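3-guanidinopropionase (Pseudomonas aeruginosa, PDB 3NIQ) catalyses the manganese-dependent hydrolysis of 3-guanidinopropanoate to beta-alanine and urea, with only low activity on 4-guanidinobutanoate and none on arginine or agmatine. Local coordinates at residues Q267-L272 with F304-L309; L275-A280 with A311-R316. One frame throughout, in Å; residues are numbered along the deposited sequence.

Interaction 1: residues Q267-L272 with F304-L309; sequences QLVRGL and FELLCL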
ATOM      1  N   GLN A 267      10.183 -13.756  24.047  1.00 20.02           N
ATOM      2  CA  GLN A 267      10.465 -14.759  25.083  1.00 21.36           C
ATOM      3  C   GLN A 267      11.959 -15.093  25.119  1.00 20.79           C
ATOM      4  O   GLN A 267      12.555 -15.220  26.186  1.00 20.62           O
ATOM      5  CB  GLN A 267       9.666 -16.047  24.844  1.00 21.24           C
ATOM      6  CG  GLN A 267       8.136 -15.867  24.942  1.00 24.86           C
ATOM      7  CD  GLN A 267       7.360 -17.106  24.474  1.00 30.55           C
ATOM      8  OE1 GLN A 267       7.741 -17.781  23.505  1.00 30.70           O
ATOM      9  NE2 GLN A 267       6.255 -17.389  25.142  1.00 34.86           N
ATOM     10  N   LEU A 268      12.575 -15.231  23.954  1.00 19.77           N
ATOM     11  CA  LEU A 268      14.004 -15.575  23.943  1.00 20.62           C
ATOM     12  C   LEU A 268      14.850 -14.438  24.506  1.00 20.14           C
ATOM     13  O   LEU A 268      15.754 -14.668  25.324  1.00 20.14           O
ATOM     14  CB  LEU A 268      14.446 -15.967  22.538  1.00 20.43           C
ATOM     15  CG  LEU A 268      13.813 -17.287  22.086  1.00 21.29           C
ATOM     16  CD1 LEU A 268      13.907 -17.431  20.576  1.00 18.92           C
ATOM     17  CD2 LEU A 268      14.522 -18.466  22.761  1.00 20.22           C
ATOM     18  N   VAL A 269      14.551 -13.205  24.095  1.00 19.84           N
ATOM     19  CA  VAL A 269      15.317 -12.055  24.573  1.00 18.49           C
ATOM     20  C   VAL A 269      15.148 -11.851  26.093  1.00 19.67           C
ATOM     21  O   VAL A 269      16.126 -11.635  26.816  1.00 19.75           O
ATOM     22  CB  VAL A 269      14.990 -10.772  23.753  1.00 18.17           C
ATOM     23  CG1 VAL A 269      15.546  -9.535  24.429  1.00 18.70           C
ATOM     24  CG2 VAL A 269      15.587 -10.910  22.370  1.00 15.75           C
ATOM     25  N   ARG A 270      13.920 -11.941  26.581  1.00 19.45           N
ATOM     26  CA  ARG A 270      13.667 -11.829  28.022  1.00 20.25           C
ATOM     27  C   ARG A 270      14.483 -12.837  28.857  1.00 20.64           C
ATOM     28  O   ARG A 270      14.964 -12.509  29.930  1.00 20.74           O
ATOM     29  CB  ARG A 270      12.170 -11.995  28.308  1.00 20.51           C
ATOM     30  CG  ARG A 270      11.353 -10.752  27.908  1.00 20.72           C
ATOM     31  CD  ARG A 270       9.872 -11.087  27.743  1.00 21.25           C
ATOM     32  NE  ARG A 270       9.149  -9.987  27.117  1.00 21.13           N
ATOM     33  CZ  ARG A 270       7.844  -9.984  26.898  1.00 21.33           C
ATOM     34  NH1 ARG A 270       7.103 -11.007  27.290  1.00 17.88           N
ATOM     35  NH2 ARG A 270       7.271  -8.932  26.312  1.00 20.60           N
ATOM     36  N   GLY A 271      14.632 -14.054  28.350  1.00 21.47           N
ATOM     37  CA  GLY A 271      15.414 -15.107  29.012  1.00 22.51           C
ATOM     38  C   GLY A 271      16.919 -14.863  29.030  1.00 23.88           C
ATOM     39  O   GLY A 271      17.681 -15.648  29.623  1.00 24.64           O
ATOM     40  N   LEU A 272      17.353 -13.766  28.410  1.00 23.26           N
ATOM     41  CA  LEU A 272      18.755 -13.360  28.448  1.00 23.29           C
ATOM     42  C   LEU A 272      19.080 -12.501  29.674  1.00 24.18           C
ATOM     43  O   LEU A 272      20.217 -12.050  29.850  1.00 22.65           O
ATOM     44  CB  LEU A 272      19.142 -12.626  27.164  1.00 22.35           C
ATOM     45  CG  LEU A 272      19.009 -13.459  25.890  1.00 22.57           C
ATOM     46  CD1 LEU A 272      19.452 -12.673  24.659  1.00 19.34           C
ATOM     47  CD2 LEU A 272      19.801 -14.738  25.987  1.00 19.35           C
ATOM     48  N   PHE A 304      13.368  -1.876  22.925  1.00 17.46           N
ATOM     49  CA  PHE A 304      12.957  -1.733  24.322  1.00 19.02           C
ATOM     50  C   PHE A 304      13.237  -2.992  25.154  1.00 19.41           C
ATOM     51  O   PHE A 304      13.712  -2.886  26.288  1.00 21.11           O
ATOM     52  CB  PHE A 304      11.482  -1.349  24.432  1.00 19.38           C
ATOM     53  CG  PHE A 304      11.044  -1.086  25.848  1.00 19.97           C
ATOM     54  CD1 PHE A 304      11.390   0.097  26.487  1.00 20.45           C
ATOM     55  CD2 PHE A 304      10.307  -2.028  26.550  1.00 22.34           C
ATOM     56  CE1 PHE A 304      11.019   0.341  27.799  1.00 20.52           C
ATOM     57  CE2 PHE A 304       9.915  -1.772  27.891  1.00 21.26           C
ATOM     58  CZ  PHE A 304      10.267  -0.597  28.487  1.00 21.46           C
ATOM     59  N   GLU A 305      12.928  -4.177  24.618  1.00 18.85           N
ATOM     60  CA  GLU A 305      13.183  -5.420  25.362  1.00 19.22           C
ATOM     61  C   GLU A 305      14.674  -5.483  25.743  1.00 18.93           C
ATOM     62  O   GLU A 305      15.019  -5.809  26.872  1.00 19.76           O
ATOM     63  CB  GLU A 305      12.835  -6.668  24.544  1.00 18.50           C
ATOM     64  CG  GLU A 305      11.389  -6.773  24.064  1.00 19.20           C
ATOM     65  CD  GLU A 305      10.455  -7.265  25.148  1.00 20.95           C
ATOM     66  OE1 GLU A 305      10.946  -7.820  26.161  1.00 19.75           O
ATOM     67  OE2 GLU A 305       9.232  -7.084  24.989  1.00 19.50           O
ATOM     68  N   LEU A 306      15.532  -5.168  24.777  1.00 18.40           N
ATOM     69  CA  LEU A 306      16.989  -5.186  24.957  1.00 17.44           C
ATOM     70  C   LEU A 306      17.480  -4.084  25.892  1.00 18.64           C
ATOM     71  O   LEU A 306      18.424  -4.298  26.666  1.00 18.28           O
ATOM     72  CB  LEU A 306      17.692  -5.043  23.608  1.00 16.34           C
ATOM     73  CG  LEU A 306      17.595  -6.240  22.678  1.00 13.98           C
ATOM     74  CD1 LEU A 306      18.025  -5.819  21.266  1.00 15.16           C
ATOM     75  CD2 LEU A 306      18.418  -7.417  23.184  1.00 15.35           C
ATOM     76  N   LEU A 307      16.840  -2.911  25.815  1.00 18.42           N
ATOM     77  CA  LEU A 307      17.187  -1.787  26.672  1.00 18.89           C
ATOM     78  C   LEU A 307      17.041  -2.173  28.143  1.00 18.91           C
ATOM     79  O   LEU A 307      17.879  -1.840  28.974  1.00 19.39           O
ATOM     80  CB  LEU A 307      16.307  -0.565  26.365  1.00 16.96           C
ATOM     81  CG  LEU A 307      16.302   0.589  27.376  1.00 19.72           C
ATOM     82  CD1 LEU A 307      17.715   1.144  27.609  1.00 20.57           C
ATOM     83  CD2 LEU A 307      15.382   1.720  26.918  1.00 18.22           C
ATOM     84  N   CYS A 308      15.963  -2.868  28.456  1.00 19.51           N
ATOM     85  CA  CYS A 308      15.706  -3.244  29.837  1.00 20.80           C
ATOM     86  C   CYS A 308      16.849  -4.088  30.374  1.00 20.80           C
ATOM     87  O   CYS A 308      17.259  -3.924  31.521  1.00 20.71           O
ATOM     88  CB  CYS A 308      14.370  -3.974  29.967  1.00 20.26           C
ATOM     89  SG  CYS A 308      12.952  -2.859  29.686  1.00 22.52           S
ATOM     90  N   LEU A 309      17.369  -4.982  29.543  1.00 21.47           N
ATOM     91  CA  LEU A 309      18.463  -5.853  29.969  1.00 21.59           C
ATOM     92  C   LEU A 309      19.793  -5.129  30.041  1.00 21.62           C
ATOM     93  O   LEU A 309      20.576  -5.362  30.963  1.00 22.74           O
ATOM     94  CB  LEU A 309      18.568  -7.076  29.066  1.00 21.95           C
ATOM     95  CG  LEU A 309      17.302  -7.911  28.899  1.00 24.99           C
ATOM     96  CD1 LEU A 309      17.609  -9.158  28.086  1.00 26.46           C
ATOM     97  CD2 LEU A 309      16.703  -8.278  30.269  1.00 25.91           C
TER

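Interaction 2: residues L275-A280 with A311-R316; sequences LDLVGA and AESAAR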
ATOM      1  N   LEU A 275      22.639 -11.927  32.130  1.00 25.81           N
ATOM      2  CA  LEU A 275      23.907 -12.069  31.446  1.00 25.94           C
ATOM      3  C   LEU A 275      24.701 -10.773  31.511  1.00 25.75           C
ATOM      4  O   LEU A 275      24.144  -9.698  31.751  1.00 25.87           O
ATOM      5  CB  LEU A 275      23.674 -12.466  29.975  1.00 26.32           C
ATOM      6  CG  LEU A 275      23.059 -13.864  29.785  1.00 25.95           C
ATOM      7  CD1 LEU A 275      22.750 -14.139  28.334  1.00 27.84           C
ATOM      8  CD2 LEU A 275      23.943 -14.956  30.323  1.00 28.12           C
ATOM      9  N   ASP A 276      26.005 -10.875  31.295  1.00 25.35           N
ATOM     10  CA  ASP A 276      26.826  -9.681  31.199  1.00 25.26           C
ATOM     11  C   ASP A 276      26.758  -9.083  29.777  1.00 24.49           C
ATOM     12  O   ASP A 276      27.598  -9.368  28.912  1.00 23.86           O
ATOM     13  CB  ASP A 276      28.269  -9.954  31.638  1.00 25.54           C
ATOM     14  CG  ASP A 276      29.143  -8.709  31.545  1.00 25.19           C
ATOM     15  OD1 ASP A 276      28.604  -7.606  31.731  1.00 26.13           O
ATOM     16  OD2 ASP A 276      30.355  -8.830  31.266  1.00 28.12           O
ATOM     17  N   LEU A 277      25.744  -8.257  29.558  1.00 23.78           N
ATOM     18  CA  LEU A 277      25.435  -7.717  28.230  1.00 24.17           C
ATOM     19  C   LEU A 277      26.133  -6.390  28.056  1.00 23.50           C
ATOM     20  O   LEU A 277      25.907  -5.466  28.837  1.00 23.10           O
ATOM     21  CB  LEU A 277      23.914  -7.545  28.049  1.00 23.61           C
ATOM     22  CG  LEU A 277      23.033  -8.800  27.974  1.00 26.16           C
ATOM     23  CD1 LEU A 277      21.580  -8.463  27.643  1.00 28.88           C
ATOM     24  CD2 LEU A 277      23.562  -9.795  26.944  1.00 28.77           C
ATOM     25  N   VAL A 278      26.983  -6.299  27.040  1.00 22.04           N
ATOM     26  CA  VAL A 278      27.832  -5.121  26.859  1.00 20.91           C
ATOM     27  C   VAL A 278      27.411  -4.269  25.655  1.00 20.36           C
ATOM     28  O   VAL A 278      27.972  -3.219  25.403  1.00 20.42           O
ATOM     29  CB  VAL A 278      29.318  -5.502  26.716  1.00 20.65           C
ATOM     30  CG1 VAL A 278      29.731  -6.424  27.863  1.00 20.77           C
ATOM     31  CG2 VAL A 278      29.592  -6.155  25.367  1.00 19.67           C
ATOM     32  N   GLY A 279      26.394  -4.727  24.942  1.00 19.58           N
ATOM     33  CA  GLY A 279      25.803  -3.937  23.871  1.00 19.12           C
ATOM     34  C   GLY A 279      24.797  -4.792  23.135  1.00 17.68           C
ATOM     35  O   GLY A 279      24.728  -6.000  23.349  1.00 16.90           O
ATOM     36  N   ALA A 280      24.007  -4.162  22.270  1.00 16.84           N
ATOM     37  CA  ALA A 280      23.057  -4.912  21.474  1.00 16.84           C
ATOM     38  C   ALA A 280      22.663  -4.088  20.280  1.00 17.31           C
ATOM     39  O   ALA A 280      22.851  -2.872  20.277  1.00 18.27           O
ATOM     40  CB  ALA A 280      21.819  -5.296  22.316  1.00 15.61           C
ATOM     41  N   ALA A 311      20.106  -1.900  30.632  1.00 21.51           N
ATOM     42  CA  ALA A 311      19.982  -1.059  31.820  1.00 22.46           C
ATOM     43  C   ALA A 311      20.465  -1.819  33.062  1.00 23.42           C
ATOM     44  O   ALA A 311      21.231  -1.270  33.852  1.00 23.93           O
ATOM     45  CB  ALA A 311      18.543  -0.583  32.008  1.00 22.06           C
ATOM     46  N   GLU A 312      20.022  -3.065  33.231  1.00 24.49           N
ATOM     47  CA  GLU A 312      20.439  -3.868  34.385  1.00 26.20           C
ATOM     48  C   GLU A 312      21.952  -4.111  34.396  1.00 27.09           C
ATOM     49  O   GLU A 312      22.580  -4.019  35.441  1.00 25.90           O
ATOM     50  CB  GLU A 312      19.693  -5.199  34.456  1.00 27.02           C
ATOM     51  CG  GLU A 312      18.230  -5.071  34.871  1.00 28.37           C
ATOM     52  CD  GLU A 312      17.656  -6.359  35.433  1.00 28.50           C
ATOM     53  OE1 GLU A 312      16.885  -6.274  36.406  1.00 31.49           O
ATOM     54  OE2 GLU A 312      17.938  -7.455  34.892  1.00 28.32           O
ATOM     55  N   SER A 313      22.533  -4.420  33.237  1.00 27.56           N
ATOM     56  CA  SER A 313      23.984  -4.614  33.171  1.00 27.77           C
ATOM     57  C   SER A 313      24.712  -3.325  33.510  1.00 27.06           C
ATOM     58  O   SER A 313      25.649  -3.340  34.303  1.00 27.66           O
ATOM     59  CB  SER A 313      24.436  -5.137  31.798  1.00 28.62           C
ATOM     60  OG  SER A 313      24.036  -6.481  31.614  1.00 29.63           O
ATOM     61  N   ALA A 314      24.280  -2.211  32.926  1.00 25.80           N
ATOM     62  CA  ALA A 314      24.902  -0.921  33.218  1.00 26.44           C
ATOM     63  C   ALA A 314      24.762  -0.554  34.701  1.00 27.72           C
ATOM     64  O   ALA A 314      25.636   0.119  35.271  1.00 27.93           O
ATOM     65  CB  ALA A 314      24.336   0.189  32.339  1.00 26.44           C
ATOM     66  N   ALA A 315      23.672  -1.004  35.318  1.00 28.28           N
ATOM     67  CA  ALA A 315      23.391  -0.682  36.717  1.00 30.49           C
ATOM     68  C   ALA A 315      24.357  -1.450  37.614  1.00 31.90           C
ATOM     69  O   ALA A 315      24.891  -0.888  38.571  1.00 32.20           O
ATOM     70  CB  ALA A 315      21.918  -1.018  37.088  1.00 30.30           C
ATOM     71  N   ARG A 316      24.595  -2.721  37.278  1.00 33.19           N
ATOM     72  CA  ARG A 316      25.496  -3.566  38.059  1.00 35.91           C
ATOM     73  C   ARG A 316      26.943  -3.098  37.945  1.00 36.98           C
ATOM     74  O   ARG A 316      27.650  -3.041  38.945  1.00 37.41           O
ATOM     75  CB  ARG A 316      25.389  -5.033  37.649  1.00 36.00           C
ATOM     76  CG  ARG A 316      24.117  -5.753  38.118  1.00 38.81           C
ATOM     77  CD  ARG A 316      24.250  -7.282  37.921  1.00 43.22           C
ATOM     78  NE  ARG A 316      24.893  -7.588  36.640  1.00 45.23           N
ATOM     79  CZ  ARG A 316      24.244  -7.844  35.504  1.00 46.07           C
ATOM     80  NH1 ARG A 316      22.903  -7.868  35.484  1.00 44.20           N
ATOM     81  NH2 ARG A 316      24.941  -8.072  34.381  1.00 42.60           N
TER

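Interaction 1: residues Q267-L272 with F304-L309
Arg270 and Glu305 face each other between two helices of the alpha/beta arginase fold, 262-270 and 294-317, and their flat groups meet side-on. The guanidinium presents NE and NH2 to the carboxylate, one nitrogen to each oxygen: NE to OE1 of Glu305 at 3.0 Å and NH2 to OE2 at 3.0 Å. The first bond is nearly straight, with 170° at the hydrogen. Both oxygens are approached on their syn side, yet the planes of the two groups are turned 39° apart, so this bidentate salt bridge is twisted. The arginine reaches it with a chain extended from CG to NE, whereas the glutamate bends at chi2 (-80°), which turns its carboxylate toward the guanidinium edge. The acid is further gripped through OE1 by His72 and through OE2 by Gln266; four bonds thus fix its rotation and probably favour the charged form. NH1 of the arginine forms a salt bridge with Glu212 of a neighbouring subunit, so the pair also borders a subunit interface of the hexamer.

Next to this polar pair lies the apolar half of the contact. Val269 points at the other helix, and its CG1, anti to the backbone N, is the branch that does the touching. It lies 3.8 Å from CD2 of Leu306, the two side chains crossing at about a right angle, and also meets the CB of Glu305. Leu306 continues onto Ala280 and Val282, so the packing extends from helix 262-270 to strand 277-283 of the central sheet. At the C-terminal end of that helix, Leu309 CD1 packs against Leu272 CB at 3.9 Å and sits 3.2 Å from the carbonyl O of Val269.

Interaction 2: residues L275-A280 with A311-R316
The guanidinium of Arg316 meets Leu275 near its edge, while one of its faces rests over its own helix. On that face lie the carbonyl O of Glu312 and the CA of Ser313, the latter 3.6 Å above the plane, both displaced toward the rim. Along the edge come Leu275 O and the CA of Asp276. NH2 donates to Leu275 O at 3.2 Å, but the fit is imperfect: the angle at the hydrogen is 148°, and the nitrogen stands above the carbonyl plane, 51° out of it, rather than on a lone pair. A bend at chi3 (-41°) folds the arginine chain back over the helix and brings NH2 to this carbonyl. Asp276 OD1 is 4.5 Å from Arg316 NH2, beyond salt-bridge range, although the opposite charges probably still attract each other.

The segment 275-280 leads into strand 277-283, one of the inner strands of the parallel sheet of this alpha/beta fold, and helix 294-317 packs against it. Where the chain enters the strand, Asp276 is the centre of an inverse gamma turn, which brings Leu275 O and Leu277 N to the same side and directs both at the helix. Ser313 lies opposite them, its CA 6.0 Å from that of Leu277. Its hydroxyl, anti to its carbonyl carbon, accepts a hydrogen bond from Leu277 N at 3.2 Å. Further along the helix, Arg316 NH2 adds a weak bond to Ser313 OG, so the same nitrogen serves both the turn and the serine.

Leu277 turns its side chain onto Leu310, earlier in helix 294-317, and onto Val237 of the adjacent strand. The helix approaches the strand closely at Ser313, whose CB is 3.3 Å from Leu277 O.

In the fold
From the N terminus, the first of these segments is 267-272, at the end of helix 262-270; a short turn leads to 275-280 and strand 277-283, and the chain then passes through a loop into helix 294-317. Interaction 1 closes its loop when the chain reaches 304-309, interaction 2 about two turns further along the same helix, at 311-316. Because the segments alternate, the two loops cross rather than nest. Helix 294-317 is common to both: it ties helix 262-270 at one level and the start of an inner sheet strand at the next. The contacts meet directly, Leu309 CB lying 3.6 Å from Leu277 CD1, and they are about 11 Å apart, centre to centre.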